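Local coordinates for protein aspartokinase (Synechocystis, PDB 3L76) that probably catalyses the ATP-dependent phosphorylation of L-aspartate to 4-phospho-L-aspartate and binds lysine and threonine at its regulatory ACT domains, at residues Ile366-Lys374 with Phe463-Ser472; Ala439-Arg450 with Ala519-Val530. All coordinates share one frame; numbering follows the deposited sequence.

How the contacts relate
Both contacts belong to the ACT region and are partly buried, contact 2 with the larger share of buried residues. Contact 1 joins the start of helix 371-381 to the end of helix 458-468 and the loop after it, around a bound lysine, and no clear direct hydrogen bond links its two segments; water and ligand bridge them instead. Contact 2 is strand pairing, dominated by main-chain hydrogen bonds with aliphatic side chains on one face. Their centres lie about 17 Å apart, yet strand 437-453 is followed in the chain by helix 458-468, and Leu466 of contact 1 and Ile447 of contact 2 each touch Ala505 of helix 499-512. Lys529 also pairs with Asp474, a residue of the lysine pocket that contact 1 helps to line.

Contact 1: Ile366-Lys374 with Phe463-Ser472; sequences IGRPGIAAK and FTALAEANIS. With LYS (lysine), chain F.
Gly370 and Ala467 bring their CA atoms to 4.7 Å where the N-terminal end of helix 371-381, in one ACT domain, meets helix 458-468 and the loop after it, in another. Together these elements form part of a lysine pocket at an interface between ACT domains. Small residues suit the helix meeting: Ala467 CB rests 3.4 Å from Gly370 CA, and Ala373 CB lies over the Phe463 backbone and 3.9 Å from Phe463 CB. Gly370, the N-cap, also has a positive phi (82°), easy for glycine. Beyond it, Ala372 N gives a hydrogen bond to OXT of the ligand and Ile371 N a weak one, a helix start well suited to receiving a carboxylate. Helix 458-468 ends in a Schellman motif whose positive-phi residue is Asn470, a residue type that tolerates that conformation. The ring of Pro369 lies against the following turn, CB 3.7 Å from Ile471 O. Ser472 holds OG anti to its own backbone N (chi1 165°), which presents the hydroxyl to the ligand's amino group, with LYS N donating to OG at 3.1 Å. A water accepts from Gly370 N and donates to Ile471 O and to LYS O, its oxygen 2.7 Å from LYS O.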
ATOM      1  N   ILE A 366     -26.564  13.505   6.901  1.00 28.55           N
ATOM      2  CA  ILE A 366     -26.774  12.309   7.715  1.00 40.90           C
ATOM      3  C   ILE A 366     -25.596  12.039   8.665  1.00 39.43           C
ATOM      4  O   ILE A 366     -24.484  11.789   8.224  1.00 44.58           O
ATOM      5  CB  ILE A 366     -27.001  11.068   6.831  1.00 31.81           C
ATOM      6  CG1 ILE A 366     -28.127  11.327   5.828  1.00 34.07           C
ATOM      7  CG2 ILE A 366     -27.274   9.839   7.686  1.00 20.36           C
ATOM      8  CD1 ILE A 366     -28.626  10.093   5.124  1.00 40.73           C
ATOM      9  N   GLY A 367     -25.844  12.107   9.967  1.00 37.85           N
ATOM     10  CA  GLY A 367     -24.825  11.789  10.949  1.00 25.61           C
ATOM     11  C   GLY A 367     -23.792  12.874  11.154  1.00 35.39           C
ATOM     12  O   GLY A 367     -22.911  12.757  11.993  1.00 40.44           O
ATOM     13  N   ARG A 368     -23.898  13.948  10.393  1.00 30.23           N
ATOM     14  CA  ARG A 368     -22.899  15.003  10.454  1.00 42.68           C
ATOM     15  C   ARG A 368     -23.386  16.229  11.234  1.00 48.35           C
ATOM     16  O   ARG A 368     -24.497  16.697  11.032  1.00 53.86           O
ATOM     17  CB  ARG A 368     -22.477  15.387   9.032  1.00 37.18           C
ATOM     18  CG  ARG A 368     -21.521  16.536   8.955  1.00 36.01           C
ATOM     19  CD  ARG A 368     -20.922  16.610   7.583  1.00 65.25           C
ATOM     20  NE  ARG A 368     -20.148  17.829   7.406  1.00 76.69           N
ATOM     21  CZ  ARG A 368     -19.547  18.165   6.273  1.00 72.66           C
ATOM     22  NH1 ARG A 368     -19.636  17.370   5.211  1.00 57.83           N
ATOM     23  NH2 ARG A 368     -18.868  19.300   6.206  1.00 60.11           N
ATOM     24  N   PRO A 369     -22.551  16.749  12.137  1.00 52.54           N
ATOM     25  CA  PRO A 369     -22.927  17.872  12.996  1.00 39.24           C
ATOM     26  C   PRO A 369     -22.808  19.215  12.301  1.00 44.15           C
ATOM     27  O   PRO A 369     -22.092  19.327  11.311  1.00 51.11           O
ATOM     28  CB  PRO A 369     -21.885  17.808  14.127  1.00 41.37           C
ATOM     29  CG  PRO A 369     -21.229  16.483  13.989  1.00 51.53           C
ATOM     30  CD  PRO A 369     -21.262  16.175  12.540  1.00 46.74           C
ATOM     31  N   GLY A 370     -23.505  20.216  12.833  1.00 42.71           N
ATOM     32  CA  GLY A 370     -23.343  21.604  12.427  1.00 25.93           C
ATOM     33  C   GLY A 370     -24.079  22.045  11.176  1.00 33.20           C
ATOM     34  O   GLY A 370     -24.038  23.218  10.800  1.00 31.72           O
ATOM     35  N   ILE A 371     -24.757  21.113  10.520  1.00 16.97           N
ATOM     36  CA  ILE A 371     -25.438  21.456   9.279  1.00 35.09           C
ATOM     37  C   ILE A 371     -26.710  22.283   9.531  1.00 32.56           C
ATOM     38  O   ILE A 371     -26.887  23.371   8.981  1.00 21.77           O
ATOM     39  CB  ILE A 371     -25.773  20.205   8.456  1.00 39.21           C
ATOM     40  CG1 ILE A 371     -24.527  19.307   8.317  1.00 32.32           C
ATOM     41  CG2 ILE A 371     -26.388  20.619   7.114  1.00 23.71           C
ATOM     42  CD1 ILE A 371     -23.270  20.053   7.897  1.00 29.49           C
ATOM     43  N   ALA A 372     -27.588  21.762  10.378  1.00 26.27           N
ATOM     44  CA  ALA A 372     -28.784  22.485  10.770  1.00 23.21           C
ATOM     45  C   ALA A 372     -28.397  23.831  11.371  1.00 39.58           C
ATOM     46  O   ALA A 372     -28.994  24.878  11.067  1.00 32.91           O
ATOM     47  CB  ALA A 372     -29.600  21.650  11.751  1.00 16.39           C
ATOM     48  N   ALA A 373     -27.359  23.801  12.197  1.00 34.25           N
ATOM     49  CA  ALA A 373     -26.897  24.992  12.896  1.00 40.19           C
ATOM     50  C   ALA A 373     -26.460  26.074  11.916  1.00 42.83           C
ATOM     51  O   ALA A 373     -26.730  27.266  12.105  1.00 31.49           O
ATOM     52  CB  ALA A 373     -25.765  24.635  13.828  1.00 31.34           C
ATOM     53  N   LYS A 374     -25.774  25.657  10.861  1.00 35.50           N
ATOM     54  CA  LYS A 374     -25.318  26.603   9.859  1.00 36.66           C
ATOM     55  C   LYS A 374     -26.483  27.174   9.048  1.00 38.87           C
ATOM     56  O   LYS A 374     -26.473  28.339   8.674  1.00 36.25           O
ATOM     57  CB  LYS A 374     -24.286  25.955   8.942  1.00 35.61           C
ATOM     58  CG  LYS A 374     -23.772  26.899   7.876  1.00 24.36           C
ATOM     59  CD  LYS A 374     -22.777  26.200   6.988  1.00 36.38           C
ATOM     60  CE  LYS A 374     -22.292  27.108   5.866  1.00 51.72           C
ATOM     61  NZ  LYS A 374     -21.721  26.288   4.761  1.00 58.26           N
ATOM     62  N   PHE A 463     -28.055  25.423  18.579  1.00 32.77           N
ATOM     63  CA  PHE A 463     -27.552  24.322  17.779  1.00 39.24           C
ATOM     64  C   PHE A 463     -26.094  24.479  17.386  1.00 46.88           C
ATOM     65  O   PHE A 463     -25.412  23.473  17.185  1.00 37.98           O
ATOM     66  CB  PHE A 463     -28.467  24.021  16.596  1.00 34.89           C
ATOM     67  CG  PHE A 463     -29.752  23.433  17.015  1.00 30.28           C
ATOM     68  CD1 PHE A 463     -29.823  22.105  17.361  1.00 35.83           C
ATOM     69  CD2 PHE A 463     -30.878  24.216  17.141  1.00 29.62           C
ATOM     70  CE1 PHE A 463     -31.007  21.557  17.797  1.00 41.54           C
ATOM     71  CE2 PHE A 463     -32.053  23.670  17.586  1.00 36.75           C
ATOM     72  CZ  PHE A 463     -32.115  22.342  17.922  1.00 22.23           C
ATOM     73  N   THR A 464     -25.602  25.721  17.334  1.00 31.24           N
ATOM     74  CA  THR A 464     -24.171  25.936  17.108  1.00 43.04           C
ATOM     75  C   THR A 464     -23.375  25.375  18.276  1.00 52.91           C
ATOM     76  O   THR A 464     -22.335  24.747  18.085  1.00 43.97           O
ATOM     77  CB  THR A 464     -23.815  27.417  16.933  1.00 41.38           C
ATOM     78  OG1 THR A 464     -24.340  27.889  15.697  1.00 39.57           O
ATOM     79  CG2 THR A 464     -22.302  27.619  16.918  1.00 26.84           C
ATOM     80  N   ALA A 465     -23.886  25.604  19.482  1.00 48.12           N
ATOM     81  CA  ALA A 465     -23.264  25.123  20.706  1.00 41.73           C
ATOM     82  C   ALA A 465     -23.096  23.611  20.720  1.00 39.50           C
ATOM     83  O   ALA A 465     -22.022  23.102  21.028  1.00 55.77           O
ATOM     84  CB  ALA A 465     -24.062  25.583  21.911  1.00 21.78           C
ATOM     85  N   LEU A 466     -24.163  22.897  20.393  1.00 34.45           N
ATOM     86  CA  LEU A 466     -24.111  21.443  20.320  1.00 49.84           C
ATOM     87  C   LEU A 466     -23.148  20.962  19.231  1.00 58.45           C
ATOM     88  O   LEU A 466     -22.464  19.957  19.388  1.00 58.99           O
ATOM     89  CB  LEU A 466     -25.503  20.872  20.044  1.00 44.15           C
ATOM     90  CG  LEU A 466     -26.583  20.998  21.114  1.00 48.13           C
ATOM     91  CD1 LEU A 466     -27.954  20.550  20.578  1.00 34.86           C
ATOM     92  CD2 LEU A 466     -26.187  20.199  22.333  1.00 51.24           C
ATOM     93  N   ALA A 467     -23.106  21.683  18.121  1.00 42.76           N
ATOM     94  CA  ALA A 467     -22.305  21.257  16.989  1.00 47.88           C
ATOM     95  C   ALA A 467     -20.819  21.488  17.249  1.00 54.69           C
ATOM     96  O   ALA A 467     -19.973  20.768  16.742  1.00 40.03           O
ATOM     97  CB  ALA A 467     -22.745  21.976  15.729  1.00 31.49           C
ATOM     98  N   GLU A 468     -20.500  22.502  18.040  1.00 60.14           N
ATOM     99  CA  GLU A 468     -19.112  22.783  18.348  1.00 59.69           C
ATOM    100  C   GLU A 468     -18.541  21.704  19.269  1.00 56.08           C
ATOM    101  O   GLU A 468     -17.333  21.574  19.405  1.00 45.35           O
ATOM    102  CB  GLU A 468     -18.962  24.178  18.951  1.00 60.57           C
ATOM    103  CG  GLU A 468     -18.973  25.288  17.916  1.00 68.15           C
ATOM    104  CD  GLU A 468     -19.039  26.676  18.531  1.00 85.69           C
ATOM    105  OE1 GLU A 468     -19.369  26.787  19.729  1.00 93.55           O
ATOM    106  OE2 GLU A 468     -18.770  27.663  17.814  1.00 77.51           O
ATOM    107  N   ALA A 469     -19.427  20.925  19.874  1.00 43.98           N
ATOM    108  CA  ALA A 469     -19.045  19.805  20.724  1.00 50.29           C
ATOM    109  C   ALA A 469     -19.144  18.488  19.957  1.00 48.09           C
ATOM    110  O   ALA A 469     -19.082  17.412  20.535  1.00 62.04           O
ATOM    111  CB  ALA A 469     -19.934  19.756  21.993  1.00 35.60           C
ATOM    112  N   ASN A 470     -19.335  18.581  18.652  1.00 54.71           N
ATOM    113  CA  ASN A 470     -19.335  17.401  17.803  1.00 59.66           C
ATOM    114  C   ASN A 470     -20.545  16.498  17.991  1.00 60.53           C
ATOM    115  O   ASN A 470     -20.549  15.349  17.551  1.00 74.97           O
ATOM    116  CB  ASN A 470     -18.052  16.601  18.009  1.00 66.24           C
ATOM    117  CG  ASN A 470     -17.337  16.313  16.718  1.00 79.64           C
ATOM    118  OD1 ASN A 470     -17.964  16.104  15.681  1.00 80.19           O
ATOM    119  ND2 ASN A 470     -16.011  16.301  16.768  1.00120.10           N
ATOM    120  N   ILE A 471     -21.576  17.011  18.643  1.00 46.85           N
ATOM    121  CA  ILE A 471     -22.811  16.261  18.744  1.00 44.09           C
ATOM    122  C   ILE A 471     -23.675  16.472  17.499  1.00 56.53           C
ATOM    123  O   ILE A 471     -24.033  17.593  17.150  1.00 50.55           O
ATOM    124  CB  ILE A 471     -23.610  16.653  19.987  1.00 52.04           C
ATOM    125  CG1 ILE A 471     -22.787  16.388  21.251  1.00 46.49           C
ATOM    126  CG2 ILE A 471     -24.944  15.906  20.008  1.00 37.39           C
ATOM    127  CD1 ILE A 471     -23.380  17.005  22.510  1.00 41.43           C
ATOM    128  N   SER A 472     -23.995  15.380  16.827  1.00 42.33           N
ATOM    129  CA  SER A 472     -24.845  15.420  15.655  1.00 51.00           C
ATOM    130  C   SER A 472     -26.288  15.274  16.098  1.00 50.05           C
ATOM    131  O   SER A 472     -26.592  14.471  16.978  1.00 38.50           O
ATOM    132  CB  SER A 472     -24.473  14.289  14.685  1.00 35.83           C
ATOM    133  OG  SER A 472     -25.487  14.083  13.714  1.00 41.30           O
TER
HETATM  134  N   LYS F 604     -27.286  15.565  11.688  1.00 21.46           N
HETATM  135  CA  LYS F 604     -27.452  16.967  11.283  1.00 21.10           C
HETATM  136  C   LYS F 604     -26.888  17.964  12.285  1.00 42.55           C
HETATM  137  O   LYS F 604     -26.674  17.604  13.467  1.00 25.67           O
HETATM  138  CB  LYS F 604     -28.932  17.276  10.996  1.00 26.87           C
HETATM  139  CG  LYS F 604     -29.501  16.508   9.807  1.00 27.23           C
HETATM  140  CD  LYS F 604     -31.022  16.485   9.791  1.00 31.58           C
HETATM  141  CE  LYS F 604     -31.563  15.363  10.655  1.00 48.78           C
HETATM  142  NZ  LYS F 604     -32.366  14.374   9.876  1.00 28.67           N
HETATM  143  OXT LYS F 604     -26.640  19.136  11.901  1.00 21.86           O
HETATM  144  O   HOH W   1     -25.190  19.299  14.954  1.00 29.63           O

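Contact 2: Ala439-Arg450 with Ala519-Val530; sequences ALDQDQAQIAIR and AAIVVNKAIAKV
Ile447 spreads two branches over the opposing strand, CG2 meeting Ile521 CG2 at 4.0 Å while CG1 lies beside Val523 CB, Ile447 and Val523 pointing the same way. A chi1 of -55° sets CG1 anti to the carbonyl carbon, on the Val523 side, and CG2 anti to the backbone N, on the side of Ile521. Branched aliphatic residues suit this face because helix 499-512 packs on it. The opposite face carries Ala448, whose CB is 4.2 Å from Val522 CG1, and Arg450, whose guanidinium reaches Asp492 and His307 O. Main-chain bonds set the register: Val522 N meets Ala448 O nearly straight at 3.0 Å. Pairing resumes beyond a bend, where Lys529 N reaches Asp441 O at 2.7 Å. Asx turns shape the bend: Asp441 OD1 takes Asp443 N nearly along its C-O axis, and Asn524 OD1 takes Ala526 N at 3.1 Å from above the carbonyl plane. With an alanine in place of Asn524, Ala526 N would probably lose that acceptor and the bend be freer to shift. Residues 444-450 run as first strand of one ferredoxin-like ACT unit, between 490-498 and 520-524; past the bend 527-530 takes that role in the next, between 567-573 and 439-441.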
ATOM      1  N   ALA A 439     -39.578   2.383   8.960  1.00 61.74           N
ATOM      2  CA  ALA A 439     -38.394   2.183   9.781  1.00 49.60           C
ATOM      3  C   ALA A 439     -38.574   2.677  11.218  1.00 58.90           C
ATOM      4  O   ALA A 439     -39.468   3.466  11.518  1.00 54.94           O
ATOM      5  CB  ALA A 439     -37.189   2.838   9.135  1.00 26.10           C
ATOM      6  N   LEU A 440     -37.693   2.206  12.090  1.00 41.91           N
ATOM      7  CA  LEU A 440     -37.783   2.460  13.504  1.00 40.42           C
ATOM      8  C   LEU A 440     -36.436   2.837  14.093  1.00 58.00           C
ATOM      9  O   LEU A 440     -35.461   2.135  13.890  1.00 54.81           O
ATOM     10  CB  LEU A 440     -38.285   1.210  14.224  1.00 43.67           C
ATOM     11  CG  LEU A 440     -38.532   1.422  15.730  1.00 59.37           C
ATOM     12  CD1 LEU A 440     -39.779   2.278  15.979  1.00 49.15           C
ATOM     13  CD2 LEU A 440     -38.648   0.107  16.465  1.00 66.04           C
ATOM     14  N   ASP A 441     -36.372   3.936  14.833  1.00 53.42           N
ATOM     15  CA  ASP A 441     -35.160   4.228  15.585  1.00 40.69           C
ATOM     16  C   ASP A 441     -35.448   4.346  17.088  1.00 67.58           C
ATOM     17  O   ASP A 441     -36.231   5.203  17.521  1.00 43.63           O
ATOM     18  CB  ASP A 441     -34.458   5.471  15.040  1.00 32.51           C
ATOM     19  CG  ASP A 441     -33.131   5.733  15.721  1.00 60.58           C
ATOM     20  OD1 ASP A 441     -32.902   5.199  16.823  1.00 67.71           O
ATOM     21  OD2 ASP A 441     -32.309   6.474  15.155  1.00 56.83           O
ATOM     22  N   GLN A 442     -34.813   3.475  17.874  1.00 54.49           N
ATOM     23  CA  GLN A 442     -35.026   3.461  19.317  1.00 73.65           C
ATOM     24  C   GLN A 442     -33.757   3.720  20.135  1.00 68.70           C
ATOM     25  O   GLN A 442     -33.712   3.439  21.323  1.00 89.86           O
ATOM     26  CB  GLN A 442     -35.714   2.162  19.747  1.00 60.18           C
ATOM     27  CG  GLN A 442     -35.284   0.951  18.964  1.00 44.22           C
ATOM     28  CD  GLN A 442     -35.956  -0.339  19.411  1.00 82.40           C
ATOM     29  OE1 GLN A 442     -36.403  -0.466  20.554  1.00 81.26           O
ATOM     30  NE2 GLN A 442     -36.018  -1.310  18.509  1.00 86.11           N
ATOM     31  N   ASP A 443     -32.741   4.289  19.500  1.00 53.04           N
ATOM     32  CA  ASP A 443     -31.480   4.597  20.166  1.00 77.03           C
ATOM     33  C   ASP A 443     -31.366   6.077  20.489  1.00 70.69           C
ATOM     34  O   ASP A 443     -30.288   6.570  20.831  1.00 63.15           O
ATOM     35  CB  ASP A 443     -30.299   4.200  19.280  1.00103.27           C
ATOM     36  CG  ASP A 443     -30.066   2.706  19.253  1.00126.78           C
ATOM     37  OD1 ASP A 443     -30.991   1.960  18.871  1.00118.39           O
ATOM     38  OD2 ASP A 443     -28.950   2.278  19.611  0.35154.25           O
ATOM     39  N   GLN A 444     -32.479   6.788  20.380  1.00 57.07           N
ATOM     40  CA  GLN A 444     -32.453   8.237  20.477  1.00 45.17           C
ATOM     41  C   GLN A 444     -33.053   8.753  21.769  1.00 41.90           C
ATOM     42  O   GLN A 444     -33.847   8.076  22.402  1.00 53.66           O
ATOM     43  CB  GLN A 444     -33.195   8.839  19.298  1.00 40.63           C
ATOM     44  CG  GLN A 444     -32.430   9.934  18.594  1.00 81.86           C
ATOM     45  CD  GLN A 444     -31.442   9.404  17.576  1.00 59.63           C
ATOM     46  OE1 GLN A 444     -31.527   9.703  16.393  1.00 89.36           O
ATOM     47  NE2 GLN A 444     -30.508   8.604  18.037  1.00 89.38           N
ATOM     48  N   ALA A 445     -32.666   9.960  22.149  1.00 42.99           N
ATOM     49  CA  ALA A 445     -33.277  10.643  23.282  1.00 49.38           C
ATOM     50  C   ALA A 445     -33.927  11.961  22.852  1.00 41.91           C
ATOM     51  O   ALA A 445     -33.373  12.719  22.059  1.00 40.99           O
ATOM     52  CB  ALA A 445     -32.237  10.901  24.365  1.00 55.56           C
ATOM     53  N   GLN A 446     -35.104  12.241  23.383  1.00 51.46           N
ATOM     54  CA  GLN A 446     -35.744  13.520  23.115  1.00 46.61           C
ATOM     55  C   GLN A 446     -35.248  14.570  24.092  1.00 43.00           C
ATOM     56  O   GLN A 446     -35.139  14.322  25.284  1.00 48.69           O
ATOM     57  CB  GLN A 446     -37.253  13.387  23.213  1.00 31.68           C
ATOM     58  CG  GLN A 446     -38.006  14.695  23.098  1.00 39.99           C
ATOM     59  CD  GLN A 446     -39.447  14.552  23.548  1.00 51.23           C
ATOM     60  OE1 GLN A 446     -40.369  14.630  22.747  1.00 48.27           O
ATOM     61  NE2 GLN A 446     -39.641  14.316  24.835  1.00 66.52           N
ATOM     62  N   ILE A 447     -34.913  15.739  23.578  1.00 36.04           N
ATOM     63  CA  ILE A 447     -34.545  16.851  24.433  1.00 56.07           C
ATOM     64  C   ILE A 447     -35.285  18.091  23.962  1.00 44.89           C
ATOM     65  O   ILE A 447     -35.180  18.484  22.806  1.00 65.28           O
ATOM     66  CB  ILE A 447     -33.033  17.136  24.416  1.00 52.77           C
ATOM     67  CG1 ILE A 447     -32.247  15.884  24.784  1.00 40.18           C
ATOM     68  CG2 ILE A 447     -32.696  18.279  25.375  1.00 47.56           C
ATOM     69  CD1 ILE A 447     -30.765  16.114  24.831  1.00 29.56           C
ATOM     70  N   ALA A 448     -36.038  18.703  24.861  1.00 42.41           N
ATOM     71  CA  ALA A 448     -36.784  19.887  24.511  1.00 44.32           C
ATOM     72  C   ALA A 448     -36.291  21.059  25.305  1.00 36.81           C
ATOM     73  O   ALA A 448     -35.994  20.957  26.493  1.00 39.94           O
ATOM     74  CB  ALA A 448     -38.270  19.690  24.734  1.00 38.66           C
ATOM     75  N   ILE A 449     -36.204  22.189  24.632  1.00 35.97           N
ATOM     76  CA  ILE A 449     -35.894  23.402  25.324  1.00 30.96           C
ATOM     77  C   ILE A 449     -37.120  24.332  25.315  1.00 41.58           C
ATOM     78  O   ILE A 449     -37.510  24.883  24.292  1.00 50.94           O
ATOM     79  CB  ILE A 449     -34.520  23.983  24.859  1.00 39.75           C
ATOM     80  CG1 ILE A 449     -34.572  25.479  24.697  1.00 23.69           C
ATOM     81  CG2 ILE A 449     -33.981  23.260  23.616  1.00 39.54           C
ATOM     82  CD1 ILE A 449     -34.580  26.206  26.021  1.00 67.26           C
ATOM     83  N   ARG A 450     -37.758  24.441  26.478  1.00 49.74           N
ATOM     84  CA  ARG A 450     -38.983  25.224  26.644  1.00 37.94           C
ATOM     85  C   ARG A 450     -38.714  26.729  26.564  1.00 45.05           C
ATOM     86  O   ARG A 450     -37.752  27.225  27.141  1.00 45.08           O
ATOM     87  CB  ARG A 450     -39.643  24.924  27.999  1.00 27.54           C
ATOM     88  CG  ARG A 450     -40.080  23.478  28.263  1.00 24.64           C
ATOM     89  CD  ARG A 450     -41.406  23.158  27.635  1.00 33.98           C
ATOM     90  NE  ARG A 450     -41.900  21.852  28.050  1.00 38.61           N
ATOM     91  CZ  ARG A 450     -42.966  21.266  27.511  1.00 53.60           C
ATOM     92  NH1 ARG A 450     -43.629  21.876  26.541  1.00 34.78           N
ATOM     93  NH2 ARG A 450     -43.368  20.073  27.930  1.00 44.86           N
ATOM     94  N   ALA A 519     -37.385  29.629  30.607  1.00 35.98           N
ATOM     95  CA  ALA A 519     -36.765  28.626  29.761  1.00 45.51           C
ATOM     96  C   ALA A 519     -36.451  27.389  30.595  1.00 40.48           C
ATOM     97  O   ALA A 519     -36.370  27.455  31.809  1.00 56.44           O
ATOM     98  CB  ALA A 519     -35.512  29.176  29.101  1.00 51.80           C
ATOM     99  N   ALA A 520     -36.278  26.253  29.943  1.00 54.01           N
ATOM    100  CA  ALA A 520     -36.019  25.022  30.667  1.00 57.07           C
ATOM    101  C   ALA A 520     -35.574  23.935  29.713  1.00 49.74           C
ATOM    102  O   ALA A 520     -35.910  23.971  28.531  1.00 51.17           O
ATOM    103  CB  ALA A 520     -37.262  24.586  31.413  1.00 39.08           C
ATOM    104  N   ILE A 521     -34.820  22.970  30.233  1.00 34.93           N
ATOM    105  CA  ILE A 521     -34.370  21.836  29.437  1.00 47.20           C
ATOM    106  C   ILE A 521     -34.890  20.566  30.060  1.00 47.07           C
ATOM    107  O   ILE A 521     -34.684  20.328  31.240  1.00 61.20           O
ATOM    108  CB  ILE A 521     -32.835  21.754  29.345  1.00 47.55           C
ATOM    109  CG1 ILE A 521     -32.291  22.936  28.560  1.00 55.58           C
ATOM    110  CG2 ILE A 521     -32.399  20.455  28.663  1.00 49.66           C
ATOM    111  CD1 ILE A 521     -30.820  22.907  28.439  1.00 77.30           C
ATOM    112  N   VAL A 522     -35.569  19.756  29.261  1.00 46.60           N
ATOM    113  CA  VAL A 522     -36.100  18.498  29.739  1.00 54.13           C
ATOM    114  C   VAL A 522     -35.762  17.382  28.762  1.00 54.03           C
ATOM    115  O   VAL A 522     -36.029  17.486  27.571  1.00 40.57           O
ATOM    116  CB  VAL A 522     -37.627  18.574  29.985  1.00 51.19           C
ATOM    117  CG1 VAL A 522     -38.324  19.380  28.891  1.00 38.91           C
ATOM    118  CG2 VAL A 522     -38.216  17.173  30.095  1.00 54.70           C
ATOM    119  N   VAL A 523     -35.156  16.319  29.273  1.00 49.10           N
ATOM    120  CA  VAL A 523     -34.843  15.174  28.437  1.00 68.43           C
ATOM    121  C   VAL A 523     -35.726  13.973  28.747  1.00 60.38           C
ATOM    122  O   VAL A 523     -36.097  13.743  29.889  1.00 76.96           O
ATOM    123  CB  VAL A 523     -33.343  14.808  28.482  1.00 61.65           C
ATOM    124  CG1 VAL A 523     -32.627  15.654  29.495  1.00 41.93           C
ATOM    125  CG2 VAL A 523     -33.148  13.334  28.738  1.00 44.83           C
ATOM    126  N   ASN A 524     -36.091  13.245  27.697  1.00 65.54           N
ATOM    127  CA  ASN A 524     -36.891  12.038  27.797  1.00 60.36           C
ATOM    128  C   ASN A 524     -36.239  10.969  26.936  1.00 59.97           C
ATOM    129  O   ASN A 524     -36.279  11.041  25.714  1.00 73.32           O
ATOM    130  CB  ASN A 524     -38.322  12.305  27.332  1.00 48.13           C
ATOM    131  CG  ASN A 524     -39.164  11.041  27.245  1.00 63.55           C
ATOM    132  OD1 ASN A 524     -38.784   9.990  27.746  1.00 74.90           O
ATOM    133  ND2 ASN A 524     -40.316  11.145  26.602  1.00 68.45           N
ATOM    134  N   LYS A 525     -35.621   9.989  27.586  1.00 54.62           N
ATOM    135  CA  LYS A 525     -34.856   8.962  26.898  1.00 63.03           C
ATOM    136  C   LYS A 525     -35.740   7.877  26.313  1.00 62.58           C
ATOM    137  O   LYS A 525     -35.341   7.203  25.377  1.00 63.68           O
ATOM    138  CB  LYS A 525     -33.840   8.318  27.843  1.00 80.32           C
ATOM    139  CG  LYS A 525     -32.550   9.089  28.024  1.00 94.63           C
ATOM    140  CD  LYS A 525     -31.488   8.218  28.672  1.00 98.03           C
ATOM    141  CE  LYS A 525     -30.107   8.825  28.505  1.00115.95           C
ATOM    142  NZ  LYS A 525     -29.038   7.907  28.976  1.00120.60           N
ATOM    143  N   ALA A 526     -36.936   7.709  26.863  1.00 55.41           N
ATOM    144  CA  ALA A 526     -37.786   6.577  26.499  1.00 54.24           C
ATOM    145  C   ALA A 526     -38.696   6.867  25.318  1.00 51.82           C
ATOM    146  O   ALA A 526     -39.917   6.858  25.445  1.00 54.16           O
ATOM    147  CB  ALA A 526     -38.601   6.115  27.690  1.00 32.86           C
ATOM    148  N   ILE A 527     -38.086   7.107  24.166  1.00 39.20           N
ATOM    149  CA  ILE A 527     -38.825   7.371  22.935  1.00 47.28           C
ATOM    150  C   ILE A 527     -38.339   6.484  21.797  1.00 59.01           C
ATOM    151  O   ILE A 527     -37.182   6.067  21.761  1.00 47.88           O
ATOM    152  CB  ILE A 527     -38.666   8.826  22.485  1.00 55.10           C
ATOM    153  CG1 ILE A 527     -37.199   9.099  22.140  1.00 33.66           C
ATOM    154  CG2 ILE A 527     -39.196   9.788  23.557  1.00 38.20           C
ATOM    155  CD1 ILE A 527     -36.985  10.214  21.140  1.00 55.08           C
ATOM    156  N   ALA A 528     -39.242   6.198  20.869  1.00 68.76           N
ATOM    157  CA  ALA A 528     -38.890   5.548  19.621  1.00 48.47           C
ATOM    158  C   ALA A 528     -39.372   6.415  18.472  1.00 48.09           C
ATOM    159  O   ALA A 528     -40.359   7.139  18.609  1.00 61.99           O
ATOM    160  CB  ALA A 528     -39.522   4.201  19.545  1.00 62.56           C
ATOM    161  N   LYS A 529     -38.677   6.352  17.341  1.00 55.04           N
ATOM    162  CA  LYS A 529     -39.130   7.044  16.140  1.00 50.59           C
ATOM    163  C   LYS A 529     -39.572   6.067  15.054  1.00 45.42           C
ATOM    164  O   LYS A 529     -38.816   5.195  14.652  1.00 54.02           O
ATOM    165  CB  LYS A 529     -38.057   7.987  15.593  1.00 37.69           C
ATOM    166  CG  LYS A 529     -38.564   8.832  14.427  1.00 38.28           C
ATOM    167  CD  LYS A 529     -37.500   9.733  13.879  1.00 29.70           C
ATOM    168  CE  LYS A 529     -36.353   8.935  13.292  1.00 47.76           C
ATOM    169  NZ  LYS A 529     -35.318   9.824  12.695  1.00 24.12           N
ATOM    170  N   VAL A 530     -40.806   6.222  14.592  1.00 45.40           N
ATOM    171  CA  VAL A 530     -41.360   5.363  13.559  1.00 48.40           C
ATOM    172  C   VAL A 530     -41.571   6.230  12.341  1.00 53.34           C
ATOM    173  O   VAL A 530     -42.172   7.299  12.431  1.00 44.70           O
ATOM    174  CB  VAL A 530     -42.711   4.765  13.969  1.00 52.56           C
ATOM    175  CG1 VAL A 530     -42.912   3.444  13.294  1.00 37.26           C
ATOM    176  CG2 VAL A 530     -42.772   4.584  15.456  1.00 76.10           C
TER
HETATM  177  O   HOH W   2     -37.838   5.957  11.968  1.00 41.28           O